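Local coordinates for protein flavin adenine dinucleotide synthase (Saccharomyces cerevisiae, PDB 2WSI) that catalyses transfer of the adenylyl group of ATP to FMN, forming the coenzyme FAD and releasing diphosphate, at residues T112-E117 with S273-E278; I34-K39 with L194-L199; L206-E211 with F247-I252; N15-I20 with A28-A33. All blocks are in the same frame, centred on the assembly; numbering follows the deposited sequence.

Contact 1. Residues T112-E117 with S273-E278; sequences TFPTLE and SVVDKE
One carboxylate oxygen, Asp-276 OD2, takes the backbone N-H of Thr-115 while the hydroxyl OG1 of the same threonine is modelled implausibly close to it, at 2.4 Å, which leaves that second bond doubtful. The amide bond, Thr-115 N to Asp-276 OD2 at 2.9 Å, runs nearly in line with the carboxylate C-O bond. Chi1 of Thr-115, -64°, sets OG1 beside its own backbone N, on the side where Asp-276 OD2 lies. OG1 also accepts from Ser-273 N at 3.0 Å, nearly straight at 171°. The other oxygen, Asp-276 OD1, sits in plane at the edge of the Phe-113 ring, 3.6 Å from CD1, and forms a salt bridge with Arg-279. Replacing Asp-276 by alanine takes away the carboxylate, and is likely to leave the Thr-115 amide without its acceptor and Arg-279 without its counter-charge here. Because the carboxylate meets an amide of the first turn of helix 114-126 and a guanidinium group, its negative charge is probably stabilised.

Contact 2. Residues I34-K39 with L194-L199; sequences IRLTRK and LLHWDL
This is a buried helix-to-loop contact, in which helix 25-45 lies against the connection between strand 189-191 and helix 199-209. Its polar link is the bond from Trp-197 NE1 to Thr-37 OG1, 2.9 Å long and bent to 145°; the hydroxyl approaches the edge of the indole but lies 19° out of the ring plane. Chi1 of Thr-37, -65°, holds OG1 beside its own backbone N, within bonding reach of two carbonyl oxygens, Pro-193 O (the stronger partner) and Ala-33 O one turn earlier; its single hydrogen can serve only one at a time. The indole is thus fixed at its nitrogen, while its six-membered ring packs against Ile-34, whose CG1 stands 3.7 Å from Trp-197 CZ2. The loop is shaped by a type I beta turn from Leu-194 to Trp-197, closed by Trp-197 N to Leu-194 O at 3.0 Å; within the same turn Leu-194 CD1 lies over one indole face, toward its rim, 3.5 Å above the plane. In this PAPS reductase family domain the turn follows a strand of the central sheet, and the side chain of Leu-194 is about 7 Å from the bound FAD. Beyond Trp-197, Asp-198 is the N-cap of helix 199-209, its OD1 accepting from Asn-201 N. At the exposed margin, Leu-36 CD2 rests 3.4 Å from His-196 CD2, the methyl lying obliquely to the imidazole.

Contact 3. Residues L206-E211 with F247-I252; sequences LLYSNE and FEWEII
Leu-207 and Ile-251 lie side by side, their side chains pointing the same way, whereas Phe-247 crosses Leu-207 at about a right angle. A single methyl serves both partners: Leu-207 CD1 is 3.6 Å from Phe-247 CB and 4.0 Å from Ile-251 CG1. Next to this cluster Tyr-208 and Trp-249 also run alongside each other, touching through Tyr-208 CE1 and Trp-249 CZ3 at 3.8 Å. No hydrogen bond joins the two segments, yet the backbones come close, with the CA atoms of Tyr-208 and Glu-250 4.6 Å apart. Glu-250 presents its CB to Tyr-208, and a bend at chi2, 94°, turns its carboxylate aside, bringing OE2 in plane to the edge of the Phe-247 ring and to Ser-204 OG, its hydrogen-bond partner. Near residue 209 an ST turn forms, Ser-209 OG accepting from Glu-211 N at 3.0 Å. On other sides this part of the helix meets helix 64-87 through Leu-206, while Tyr-208 OH bonds Ser-16 of helix 3-18, and Glu-250 packs on Ile-26 and Ile-27 of helix 25-45.

Contact 4. Residues N15-I20 with A28-A33; sequences NSYLHI and ASTQEA
Gln-31 reaches across from helix 25-45 and gives both amide hydrogens of NE2 to backbone carbonyls, those of Tyr-17, in helix 3-18, and of Ile-20, in the connection that follows. Its chain stands beside its own backbone N at the first torsion (chi1 -71°) and is extended beyond CG, which carries the amide to the other helix. NE2 meets Tyr-17 O at 3.1 Å along a nearly straight N-H line of 177°, and Ile-20 O at 2.9 Å on a lone pair of that oxygen. Both acceptors lie in or near the amide plane, and the two bonds fix its rotation. Tyr-17 O also takes the bond from Ile-20 N, 3.1 Å. The two helices and the short loop between them form a helix-loop-helix unit at the N terminus, in which Gln-31 ties the loop back to the first helix. A leucine in its place has no N-H to give, and the turn at Ile-20, left with the Ile-20 N to Tyr-17 O bond, is likely to be freer to shift. Tyr-17 throws its ring toward helix 25-45, CG lying opposite the backbone N (chi1 -167°); Gln-31 CG sits at the ring edge, 3.7 Å from CE2, and Ile-20 CD1 covers part of one face. Thr-30 CG2 packs obliquely against the same ring, 3.5 Å from CZ. Tyr-17 OH bonds Ser-204 OG of helix 199-209.

How the contacts relate
From the N terminus, contact 4 closes first, a short loop joining helices 3-18 and 25-45. Contact 2 opens directly after it on the same helix 25-45 and closes only at 194-199, beyond strand 189-191. Before that, contact 1 opens at 112-117 and crosses contact 2, since it closes far later, at 273-278. Contact 3 opens and closes within contact 1's span, in series after contact 2. Contact 4 touches both contact 2, where Ile-34 CD1 packs on Tyr-17 CD2, and contact 3, where Trp-249 CH2 on Ile-20 CG2 ties the N-terminal helices to helix 248-252; contacts 2 and 3 come within about 5 Å (nearest atoms) without touching. Contact 1 stands apart, joining helix 114-126 to the C-terminal region.

Contact 1. Residues T112-E117 with S273-E278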
loop_
_atom_site.group_PDB
_atom_site.type_symbol
_atom_site.label_atom_id
_atom_site.label_comp_id
_atom_site.label_asym_id
_atom_site.label_seq_id
_atom_site.Cartn_x
_atom_site.Cartn_y
_atom_site.Cartn_z
ATOM N N THR A 112 -8.423 -4.383 -15.097
ATOM C CA THR A 112 -7.689 -3.418 -14.263
ATOM C C THR A 112 -8.032 -1.989 -14.684
ATOM O O THR A 112 -8.035 -1.676 -15.864
ATOM C CB THR A 112 -6.156 -3.692 -14.361
ATOM O OG1 THR A 112 -5.896 -5.006 -13.862
ATOM C CG2 THR A 112 -5.339 -2.682 -13.568
ATOM N N PHE A 113 -8.363 -1.117 -13.737
ATOM C CA PHE A 113 -8.644 0.288 -14.094
ATOM C C PHE A 113 -7.421 0.929 -14.710
ATOM O O PHE A 113 -6.357 0.841 -14.138
ATOM C CB PHE A 113 -8.970 1.131 -12.867
ATOM C CG PHE A 113 -10.310 0.851 -12.269
ATOM C CD1 PHE A 113 -11.446 1.476 -12.781
ATOM C CD2 PHE A 113 -10.430 0.008 -11.166
ATOM C CE1 PHE A 113 -12.701 1.233 -12.234
ATOM C CE2 PHE A 113 -11.686 -0.245 -10.599
ATOM C CZ PHE A 113 -12.821 0.380 -11.132
ATOM N N PRO A 114 -7.580 1.640 -15.840
ATOM C CA PRO A 114 -6.458 2.401 -16.426
ATOM C C PRO A 114 -5.871 3.441 -15.466
ATOM O O PRO A 114 -4.682 3.699 -15.489
ATOM C CB PRO A 114 -7.083 3.114 -17.627
ATOM C CG PRO A 114 -8.398 2.445 -17.875
ATOM C CD PRO A 114 -8.821 1.735 -16.631
ATOM N N THR A 115 -6.709 4.045 -14.637
ATOM C CA THR A 115 -6.236 5.025 -13.678
ATOM C C THR A 115 -5.214 4.378 -12.735
ATOM O O THR A 115 -4.237 5.016 -12.339
ATOM C CB THR A 115 -7.405 5.581 -12.825
ATOM O OG1 THR A 115 -8.329 6.300 -13.668
ATOM C CG2 THR A 115 -6.864 6.515 -11.744
ATOM N N LEU A 116 -5.476 3.123 -12.368
ATOM C CA LEU A 116 -4.623 2.379 -11.433
ATOM C C LEU A 116 -3.354 1.930 -12.157
ATOM O O LEU A 116 -2.271 2.042 -11.624
ATOM C CB LEU A 116 -5.359 1.150 -10.873
ATOM C CG LEU A 116 -4.524 0.387 -9.843
ATOM C CD1 LEU A 116 -4.470 1.168 -8.541
ATOM C CD2 LEU A 116 -5.027 -1.025 -9.614
ATOM N N GLU A 117 -3.496 1.407 -13.363
ATOM C CA GLU A 117 -2.317 1.050 -14.162
ATOM C C GLU A 117 -1.373 2.241 -14.281
ATOM O O GLU A 117 -0.155 2.119 -14.099
ATOM C CB GLU A 117 -2.731 0.595 -15.570
ATOM C CG GLU A 117 -3.207 -0.855 -15.651
ATOM C CD GLU A 117 -3.971 -1.157 -16.946
ATOM O OE1 GLU A 117 -4.321 -0.180 -17.655
ATOM O OE2 GLU A 117 -4.237 -2.359 -17.246
ATOM N N SER A 273 -7.907 8.640 -15.469
ATOM C CA SER A 273 -7.747 8.478 -16.913
ATOM C C SER A 273 -9.065 8.899 -17.566
ATOM O O SER A 273 -10.129 8.780 -16.939
ATOM C CB SER A 273 -7.417 7.026 -17.244
ATOM O OG SER A 273 -7.459 6.803 -18.645
ATOM N N VAL A 274 -9.016 9.400 -18.801
ATOM C CA VAL A 274 -10.255 9.867 -19.430
ATOM C C VAL A 274 -11.244 8.717 -19.485
ATOM O O VAL A 274 -12.405 8.895 -19.114
ATOM C CB VAL A 274 -10.066 10.550 -20.828
ATOM C CG1 VAL A 274 -9.172 11.776 -20.699
ATOM C CG2 VAL A 274 -9.492 9.601 -21.852
ATOM N N VAL A 275 -10.795 7.527 -19.878
ATOM C CA VAL A 275 -11.729 6.401 -19.929
ATOM C C VAL A 275 -12.438 6.221 -18.581
ATOM O O VAL A 275 -13.650 5.994 -18.526
ATOM C CB VAL A 275 -11.061 5.079 -20.406
ATOM C CG1 VAL A 275 -10.034 4.598 -19.430
ATOM C CG2 VAL A 275 -12.107 4.000 -20.598
ATOM N N ASP A 276 -11.704 6.345 -17.477
ATOM C CA ASP A 276 -12.352 6.163 -16.177
ATOM C C ASP A 276 -13.293 7.311 -15.852
ATOM O O ASP A 276 -14.303 7.124 -15.167
ATOM C CB ASP A 276 -11.313 5.982 -15.066
ATOM C CG ASP A 276 -10.711 4.623 -15.087
ATOM O OD1 ASP A 276 -11.387 3.687 -15.579
ATOM O OD2 ASP A 276 -9.572 4.466 -14.608
ATOM N N LYS A 277 -12.957 8.503 -16.325
ATOM C CA LYS A 277 -13.826 9.657 -16.131
ATOM C C LYS A 277 -15.198 9.427 -16.799
ATOM O O LYS A 277 -16.235 9.828 -16.258
ATOM C CB LYS A 277 -13.164 10.924 -16.678
ATOM C CG LYS A 277 -12.002 11.456 -15.836
ATOM C CD LYS A 277 -11.590 12.860 -16.311
ATOM C CE LYS A 277 -10.243 13.309 -15.725
ATOM N NZ LYS A 277 -9.619 14.389 -16.546
ATOM N N GLU A 278 -15.193 8.776 -17.962
ATOM C CA GLU A 278 -16.437 8.434 -18.666
ATOM C C GLU A 278 -17.217 7.452 -17.818
ATOM O O GLU A 278 -18.394 7.649 -17.518
ATOM C CB GLU A 278 -16.128 7.801 -20.029
ATOM C CG GLU A 278 -17.218 6.833 -20.560
ATOM C CD GLU A 278 -17.119 5.384 -20.009
ATOM O OE1 GLU A 278 -16.006 4.787 -20.005
ATOM O OE2 GLU A 278 -18.173 4.829 -19.605
#

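Contact 2. Residues I34-K39 with L194-L199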
loop_
_atom_site.group_PDB
_atom_site.type_symbol
_atom_site.label_atom_id
_atom_site.label_comp_id
_atom_site.label_asym_id
_atom_site.label_seq_id
_atom_site.Cartn_x
_atom_site.Cartn_y
_atom_site.Cartn_z
ATOM N N ILE A 34 2.897 1.082 13.148
ATOM C CA ILE A 34 4.163 1.329 12.456
ATOM C C ILE A 34 5.296 0.577 13.150
ATOM O O ILE A 34 6.089 -0.133 12.515
ATOM C CB ILE A 34 4.489 2.831 12.407
ATOM C CG1 ILE A 34 3.576 3.538 11.387
ATOM C CG2 ILE A 34 5.939 3.084 11.984
ATOM C CD1 ILE A 34 3.633 5.042 11.490
ATOM N N ARG A 35 5.380 0.710 14.465
ATOM C CA ARG A 35 6.463 0.039 15.184
ATOM C C ARG A 35 6.449 -1.461 15.042
ATOM O O ARG A 35 7.498 -2.086 14.894
ATOM C CB ARG A 35 6.456 0.430 16.652
ATOM C CG ARG A 35 7.137 1.772 16.844
ATOM C CD ARG A 35 7.335 2.064 18.313
ATOM N NE ARG A 35 6.114 2.649 18.829
ATOM C CZ ARG A 35 5.948 3.952 18.983
ATOM N NH1 ARG A 35 6.948 4.775 18.710
ATOM N NH2 ARG A 35 4.804 4.425 19.447
ATOM N N LEU A 36 5.267 -2.056 15.059
ATOM C CA LEU A 36 5.192 -3.497 14.896
ATOM C C LEU A 36 5.571 -3.944 13.472
ATOM O O LEU A 36 6.298 -4.905 13.295
ATOM C CB LEU A 36 3.784 -3.971 15.194
ATOM C CG LEU A 36 3.583 -5.471 15.045
ATOM C CD1 LEU A 36 4.526 -6.273 15.972
ATOM C CD2 LEU A 36 2.116 -5.753 15.354
ATOM N N THR A 37 5.005 -3.295 12.463
ATOM C CA THR A 37 5.375 -3.613 11.078
ATOM C C THR A 37 6.896 -3.504 10.874
ATOM O O THR A 37 7.522 -4.384 10.261
ATOM C CB THR A 37 4.637 -2.699 10.098
ATOM O OG1 THR A 37 3.226 -2.960 10.162
ATOM C CG2 THR A 37 5.118 -2.935 8.670
ATOM N N ARG A 38 7.490 -2.433 11.378
ATOM C CA ARG A 38 8.940 -2.251 11.236
ATOM C C ARG A 38 9.705 -3.350 11.993
ATOM O O ARG A 38 10.720 -3.860 11.504
ATOM C CB ARG A 38 9.382 -0.836 11.646
ATOM C CG ARG A 38 8.745 0.255 10.722
ATOM C CD ARG A 38 9.546 1.561 10.546
ATOM N NE ARG A 38 10.951 1.331 10.212
ATOM C CZ ARG A 38 11.832 2.286 9.975
ATOM N NH1 ARG A 38 11.457 3.556 10.014
ATOM N NH2 ARG A 38 13.097 1.985 9.725
ATOM N N LYS A 39 9.202 -3.760 13.148
ATOM C CA LYS A 39 9.850 -4.848 13.880
ATOM C C LYS A 39 9.812 -6.155 13.081
ATOM O O LYS A 39 10.810 -6.842 13.005
ATOM C CB LYS A 39 9.224 -5.052 15.269
ATOM C CG LYS A 39 9.633 -4.004 16.323
ATOM C CD LYS A 39 11.167 -3.896 16.569
ATOM C CE LYS A 39 11.716 -5.037 17.428
ATOM N NZ LYS A 39 13.193 -4.916 17.724
ATOM N N LEU A 194 1.640 -6.047 7.326
ATOM C CA LEU A 194 0.593 -5.040 7.514
ATOM C C LEU A 194 -0.661 -5.624 8.167
ATOM O O LEU A 194 -1.695 -4.961 8.264
ATOM C CB LEU A 194 0.208 -4.421 6.149
ATOM C CG LEU A 194 -0.199 -2.946 6.218
ATOM C CD1 LEU A 194 0.980 -2.089 6.576
ATOM C CD2 LEU A 194 -0.820 -2.447 4.898
ATOM N N LEU A 195 -0.597 -6.880 8.588
ATOM C CA LEU A 195 -1.815 -7.586 8.950
ATOM C C LEU A 195 -2.636 -6.935 10.071
ATOM O O LEU A 195 -3.846 -7.093 10.098
ATOM C CB LEU A 195 -1.512 -9.022 9.376
ATOM C CG LEU A 195 -1.310 -10.014 8.237
ATOM C CD1 LEU A 195 -0.959 -11.380 8.832
ATOM C CD2 LEU A 195 -2.570 -10.089 7.329
ATOM N N HIS A 196 -1.994 -6.228 10.990
ATOM C CA HIS A 196 -2.731 -5.645 12.129
ATOM C C HIS A 196 -3.151 -4.187 11.908
ATOM O O HIS A 196 -3.675 -3.536 12.816
ATOM C CB HIS A 196 -1.892 -5.769 13.404
ATOM C CG HIS A 196 -1.424 -7.164 13.666
ATOM N ND1 HIS A 196 -2.298 -8.224 13.791
ATOM C CD2 HIS A 196 -0.178 -7.690 13.751
ATOM C CE1 HIS A 196 -1.612 -9.340 13.974
ATOM N NE2 HIS A 196 -0.326 -9.038 13.973
ATOM N N TRP A 197 -2.952 -3.666 10.699
ATOM C CA TRP A 197 -3.392 -2.306 10.406
ATOM C C TRP A 197 -4.902 -2.221 10.214
ATOM O O TRP A 197 -5.511 -3.033 9.500
ATOM C CB TRP A 197 -2.670 -1.794 9.131
ATOM C CG TRP A 197 -1.311 -1.336 9.448
ATOM C CD1 TRP A 197 -0.268 -2.095 9.919
ATOM C CD2 TRP A 197 -0.803 -0.010 9.290
ATOM N NE1 TRP A 197 0.858 -1.305 10.071
ATOM C CE2 TRP A 197 0.550 -0.027 9.685
ATOM C CE3 TRP A 197 -1.361 1.197 8.826
ATOM C CZ2 TRP A 197 1.333 1.106 9.674
ATOM C CZ3 TRP A 197 -0.585 2.306 8.804
ATOM C CH2 TRP A 197 0.761 2.261 9.214
ATOM N N ASP A 198 -5.533 -1.223 10.809
ATOM C CA ASP A 198 -6.932 -0.998 10.478
ATOM C C ASP A 198 -7.093 0.198 9.563
ATOM O O ASP A 198 -6.115 0.891 9.215
ATOM C CB ASP A 198 -7.821 -0.891 11.732
ATOM C CG ASP A 198 -7.525 0.328 12.578
ATOM O OD1 ASP A 198 -7.096 1.388 12.048
ATOM O OD2 ASP A 198 -7.735 0.221 13.809
ATOM N N LEU A 199 -8.331 0.419 9.129
ATOM C CA LEU A 199 -8.593 1.388 8.069
ATOM C C LEU A 199 -8.191 2.797 8.515
ATOM O O LEU A 199 -7.641 3.580 7.743
ATOM C CB LEU A 199 -10.064 1.325 7.669
ATOM C CG LEU A 199 -10.494 2.276 6.554
ATOM C CD1 LEU A 199 -9.578 2.121 5.320
ATOM C CD2 LEU A 199 -11.981 1.998 6.199
#

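Contact 3. Residues L206-E211 with F247-I252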
loop_
_atom_site.group_PDB
_atom_site.type_symbol
_atom_site.label_atom_id
_atom_site.label_comp_id
_atom_site.label_asym_id
_atom_site.label_seq_id
_atom_site.Cartn_x
_atom_site.Cartn_y
_atom_site.Cartn_z
ATOM N N LEU A 206 -1.236 7.457 5.389
ATOM C CA LEU A 206 -1.077 7.756 3.959
ATOM C C LEU A 206 -1.333 9.249 3.687
ATOM O O LEU A 206 -0.623 9.864 2.921
ATOM C CB LEU A 206 -1.977 6.838 3.126
ATOM C CG LEU A 206 -1.803 6.888 1.606
ATOM C CD1 LEU A 206 -0.329 6.621 1.254
ATOM C CD2 LEU A 206 -2.732 5.892 0.947
ATOM N N LEU A 207 -2.305 9.855 4.375
ATOM C CA LEU A 207 -2.558 11.286 4.220
ATOM C C LEU A 207 -1.436 12.104 4.830
ATOM O O LEU A 207 -0.980 13.076 4.228
ATOM C CB LEU A 207 -3.896 11.689 4.871
ATOM C CG LEU A 207 -5.124 11.218 4.105
ATOM C CD1 LEU A 207 -6.428 11.464 4.918
ATOM C CD2 LEU A 207 -5.190 11.876 2.709
ATOM N N TYR A 208 -0.987 11.729 6.031
ATOM C CA TYR A 208 0.192 12.389 6.601
ATOM C C TYR A 208 1.430 12.362 5.695
ATOM O O TYR A 208 2.219 13.325 5.699
ATOM C CB TYR A 208 0.590 11.798 7.947
ATOM C CG TYR A 208 1.753 12.587 8.561
ATOM C CD1 TYR A 208 1.524 13.822 9.161
ATOM C CD2 TYR A 208 3.062 12.109 8.514
ATOM C CE1 TYR A 208 2.569 14.574 9.716
ATOM C CE2 TYR A 208 4.139 12.860 9.070
ATOM C CZ TYR A 208 3.858 14.089 9.676
ATOM O OH TYR A 208 4.841 14.859 10.241
ATOM N N SER A 209 1.614 11.286 4.929
ATOM C CA SER A 209 2.853 11.134 4.139
ATOM C C SER A 209 2.961 12.192 3.052
ATOM O O SER A 209 4.066 12.487 2.563
ATOM C CB SER A 209 2.955 9.759 3.469
ATOM O OG SER A 209 2.035 9.621 2.391
ATOM N N ASN A 210 1.796 12.688 2.640
ATOM C CA ASN A 210 1.650 13.597 1.499
ATOM C C ASN A 210 2.067 12.967 0.186
ATOM O O ASN A 210 2.158 13.663 -0.820
ATOM C CB ASN A 210 2.440 14.905 1.685
ATOM C CG ASN A 210 1.855 16.054 0.857
ATOM O OD1 ASN A 210 0.643 16.120 0.633
ATOM N ND2 ASN A 210 2.718 16.943 0.376
ATOM N N GLU A 211 2.303 11.660 0.185
ATOM C CA GLU A 211 2.627 10.944 -1.067
ATOM C C GLU A 211 1.402 10.892 -1.989
ATOM O O GLU A 211 0.268 10.963 -1.524
ATOM C CB GLU A 211 3.124 9.526 -0.748
ATOM C CG GLU A 211 4.538 9.520 -0.161
ATOM C CD GLU A 211 5.561 9.930 -1.228
ATOM O OE1 GLU A 211 5.784 9.145 -2.176
ATOM O OE2 GLU A 211 6.104 11.046 -1.141
ATOM N N PHE A 247 -9.284 13.032 9.780
ATOM C CA PHE A 247 -7.844 13.120 9.482
ATOM C C PHE A 247 -7.421 14.536 9.144
ATOM O O PHE A 247 -6.381 14.769 8.521
ATOM C CB PHE A 247 -7.481 12.168 8.332
ATOM C CG PHE A 247 -7.958 10.762 8.566
ATOM C CD1 PHE A 247 -7.344 9.969 9.514
ATOM C CD2 PHE A 247 -9.076 10.262 7.880
ATOM C CE1 PHE A 247 -7.812 8.681 9.772
ATOM C CE2 PHE A 247 -9.542 8.959 8.115
ATOM C CZ PHE A 247 -8.904 8.175 9.077
ATOM N N GLU A 248 -8.209 15.503 9.592
ATOM C CA GLU A 248 -7.887 16.893 9.294
ATOM C C GLU A 248 -6.452 17.287 9.739
ATOM O O GLU A 248 -5.764 17.989 9.009
ATOM C CB GLU A 248 -8.950 17.805 9.932
ATOM C CG GLU A 248 -8.632 19.288 9.866
ATOM C CD GLU A 248 -8.835 19.879 8.483
ATOM O OE1 GLU A 248 -8.977 19.104 7.508
ATOM O OE2 GLU A 248 -8.837 21.127 8.369
ATOM N N TRP A 249 -6.008 16.861 10.925
ATOM C CA TRP A 249 -4.676 17.258 11.432
ATOM C C TRP A 249 -3.577 16.706 10.518
ATOM O O TRP A 249 -2.640 17.415 10.131
ATOM C CB TRP A 249 -4.449 16.767 12.871
ATOM C CG TRP A 249 -3.163 17.283 13.472
ATOM C CD1 TRP A 249 -3.020 18.343 14.328
ATOM C CD2 TRP A 249 -1.831 16.779 13.236
ATOM N NE1 TRP A 249 -1.691 18.525 14.642
ATOM C CE2 TRP A 249 -0.940 17.584 13.987
ATOM C CE3 TRP A 249 -1.307 15.735 12.460
ATOM C CZ2 TRP A 249 0.446 17.367 13.994
ATOM C CZ3 TRP A 249 0.071 15.517 12.473
ATOM C CH2 TRP A 249 0.932 16.336 13.237
ATOM N N GLU A 250 -3.714 15.436 10.155
ATOM C CA GLU A 250 -2.726 14.777 9.305
ATOM C C GLU A 250 -2.652 15.471 7.963
ATOM O O GLU A 250 -1.573 15.638 7.406
ATOM C CB GLU A 250 -3.105 13.323 9.081
ATOM C CG GLU A 250 -2.987 12.449 10.303
ATOM C CD GLU A 250 -4.284 12.310 11.072
ATOM O OE1 GLU A 250 -5.078 13.293 11.114
ATOM O OE2 GLU A 250 -4.501 11.215 11.641
ATOM N N ILE A 251 -3.810 15.866 7.432
ATOM C CA ILE A 251 -3.858 16.534 6.145
ATOM C C ILE A 251 -3.164 17.896 6.254
ATOM O O ILE A 251 -2.294 18.220 5.459
ATOM C CB ILE A 251 -5.319 16.736 5.664
ATOM C CG1 ILE A 251 -5.937 15.415 5.162
ATOM C CG2 ILE A 251 -5.385 17.787 4.563
ATOM C CD1 ILE A 251 -7.482 15.432 5.120
ATOM N N ILE A 252 -3.546 18.689 7.254
ATOM C CA ILE A 252 -3.055 20.062 7.361
ATOM C C ILE A 252 -1.568 20.087 7.630
ATOM O O ILE A 252 -0.864 20.965 7.160
ATOM C CB ILE A 252 -3.744 20.837 8.513
ATOM C CG1 ILE A 252 -5.233 21.035 8.220
ATOM C CG2 ILE A 252 -3.053 22.177 8.736
ATOM C CD1 ILE A 252 -5.517 21.623 6.857
#

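Contact 4. Residues N15-I20 with A28-A33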
loop_
_atom_site.group_PDB
_atom_site.type_symbol
_atom_site.label_atom_id
_atom_site.label_comp_id
_atom_site.label_asym_id
_atom_site.label_seq_id
_atom_site.Cartn_x
_atom_site.Cartn_y
_atom_site.Cartn_z
ATOM N N ASN A 15 9.640 8.357 10.365
ATOM C CA ASN A 15 10.232 8.953 11.568
ATOM C C ASN A 15 9.428 10.175 12.035
ATOM O O ASN A 15 9.121 10.336 13.209
ATOM C CB ASN A 15 11.680 9.363 11.280
ATOM C CG ASN A 15 12.501 9.569 12.565
ATOM O OD1 ASN A 15 12.359 8.831 13.534
ATOM N ND2 ASN A 15 13.375 10.556 12.548
ATOM N N SER A 16 9.084 11.030 11.088
ATOM C CA SER A 16 8.282 12.194 11.366
ATOM C C SER A 16 6.909 11.797 11.945
ATOM O O SER A 16 6.431 12.403 12.914
ATOM C CB SER A 16 8.139 13.018 10.090
ATOM O OG SER A 16 7.322 14.142 10.308
ATOM N N TYR A 17 6.278 10.766 11.382
ATOM C CA TYR A 17 4.990 10.330 11.904
ATOM C C TYR A 17 5.173 9.838 13.334
ATOM O O TYR A 17 4.325 10.092 14.203
ATOM C CB TYR A 17 4.368 9.202 11.062
ATOM C CG TYR A 17 2.911 8.970 11.422
ATOM C CD1 TYR A 17 1.875 9.515 10.652
ATOM C CD2 TYR A 17 2.576 8.223 12.554
ATOM C CE1 TYR A 17 0.525 9.285 11.004
ATOM C CE2 TYR A 17 1.283 8.010 12.915
ATOM C CZ TYR A 17 0.258 8.548 12.167
ATOM O OH TYR A 17 -1.006 8.287 12.591
ATOM N N LEU A 18 6.272 9.130 13.581
ATOM C CA LEU A 18 6.497 8.526 14.896
ATOM C C LEU A 18 6.806 9.617 15.924
ATOM O O LEU A 18 6.806 9.355 17.114
ATOM C CB LEU A 18 7.656 7.508 14.877
ATOM C CG LEU A 18 7.445 6.161 14.171
ATOM C CD1 LEU A 18 8.694 5.251 14.239
ATOM C CD2 LEU A 18 6.246 5.454 14.767
ATOM N N HIS A 19 7.100 10.826 15.461
ATOM C CA HIS A 19 7.364 11.934 16.369
ATOM C C HIS A 19 6.155 12.853 16.542
ATOM O O HIS A 19 6.251 13.892 17.201
ATOM C CB HIS A 19 8.561 12.747 15.876
ATOM C CG HIS A 19 9.884 12.115 16.177
ATOM N ND1 HIS A 19 10.760 12.633 17.107
ATOM C CD2 HIS A 19 10.477 11.002 15.681
ATOM C CE1 HIS A 19 11.838 11.871 17.168
ATOM N NE2 HIS A 19 11.692 10.875 16.311
ATOM N N ILE A 20 5.023 12.509 15.930
ATOM C CA ILE A 20 3.813 13.285 16.170
ATOM C C ILE A 20 3.419 13.208 17.651
ATOM O O ILE A 20 3.236 12.117 18.221
ATOM C CB ILE A 20 2.618 12.806 15.351
ATOM C CG1 ILE A 20 2.876 13.014 13.855
ATOM C CG2 ILE A 20 1.373 13.588 15.768
ATOM C CD1 ILE A 20 1.898 12.234 12.968
ATOM N N ALA A 28 -1.863 7.637 17.946
ATOM C CA ALA A 28 -1.107 6.730 18.826
ATOM C C ALA A 28 -1.239 5.278 18.357
ATOM O O ALA A 28 -0.289 4.512 18.400
ATOM C CB ALA A 28 -1.577 6.866 20.286
ATOM N N SER A 29 -2.442 4.904 17.941
ATOM C CA SER A 29 -2.673 3.578 17.393
ATOM C C SER A 29 -1.797 3.329 16.148
ATOM O O SER A 29 -1.265 2.244 15.950
ATOM C CB SER A 29 -4.127 3.461 16.981
ATOM O OG SER A 29 -4.328 2.286 16.259
ATOM N N THR A 30 -1.690 4.342 15.309
ATOM C CA THR A 30 -0.951 4.214 14.045
ATOM C C THR A 30 0.558 4.188 14.304
ATOM O O THR A 30 1.305 3.501 13.617
ATOM C CB THR A 30 -1.334 5.343 13.095
ATOM O OG1 THR A 30 -2.761 5.328 12.883
ATOM C CG2 THR A 30 -0.588 5.185 11.712
ATOM N N GLN A 31 1.004 4.894 15.333
ATOM C CA GLN A 31 2.409 4.834 15.724
ATOM C C GLN A 31 2.751 3.440 16.185
ATOM O O GLN A 31 3.798 2.910 15.820
ATOM C CB GLN A 31 2.718 5.864 16.811
ATOM C CG GLN A 31 2.706 7.296 16.263
ATOM C CD GLN A 31 2.762 8.344 17.370
ATOM O OE1 GLN A 31 2.322 8.095 18.494
ATOM N NE2 GLN A 31 3.291 9.516 17.050
ATOM N N GLU A 32 1.857 2.822 16.949
ATOM C CA GLU A 32 2.067 1.440 17.346
ATOM C C GLU A 32 2.054 0.463 16.157
ATOM O O GLU A 32 2.842 -0.490 16.132
ATOM C CB GLU A 32 1.005 0.971 18.330
ATOM C CG GLU A 32 1.155 -0.508 18.669
ATOM C CD GLU A 32 0.084 -1.010 19.631
ATOM O OE1 GLU A 32 -1.080 -1.167 19.192
ATOM O OE2 GLU A 32 0.409 -1.260 20.821
ATOM N N ALA A 33 1.125 0.643 15.221
ATOM C CA ALA A 33 1.077 -0.253 14.059
ATOM C C ALA A 33 2.376 -0.135 13.232
ATOM O O ALA A 33 2.870 -1.128 12.655
ATOM C CB ALA A 33 -0.131 0.067 13.206
#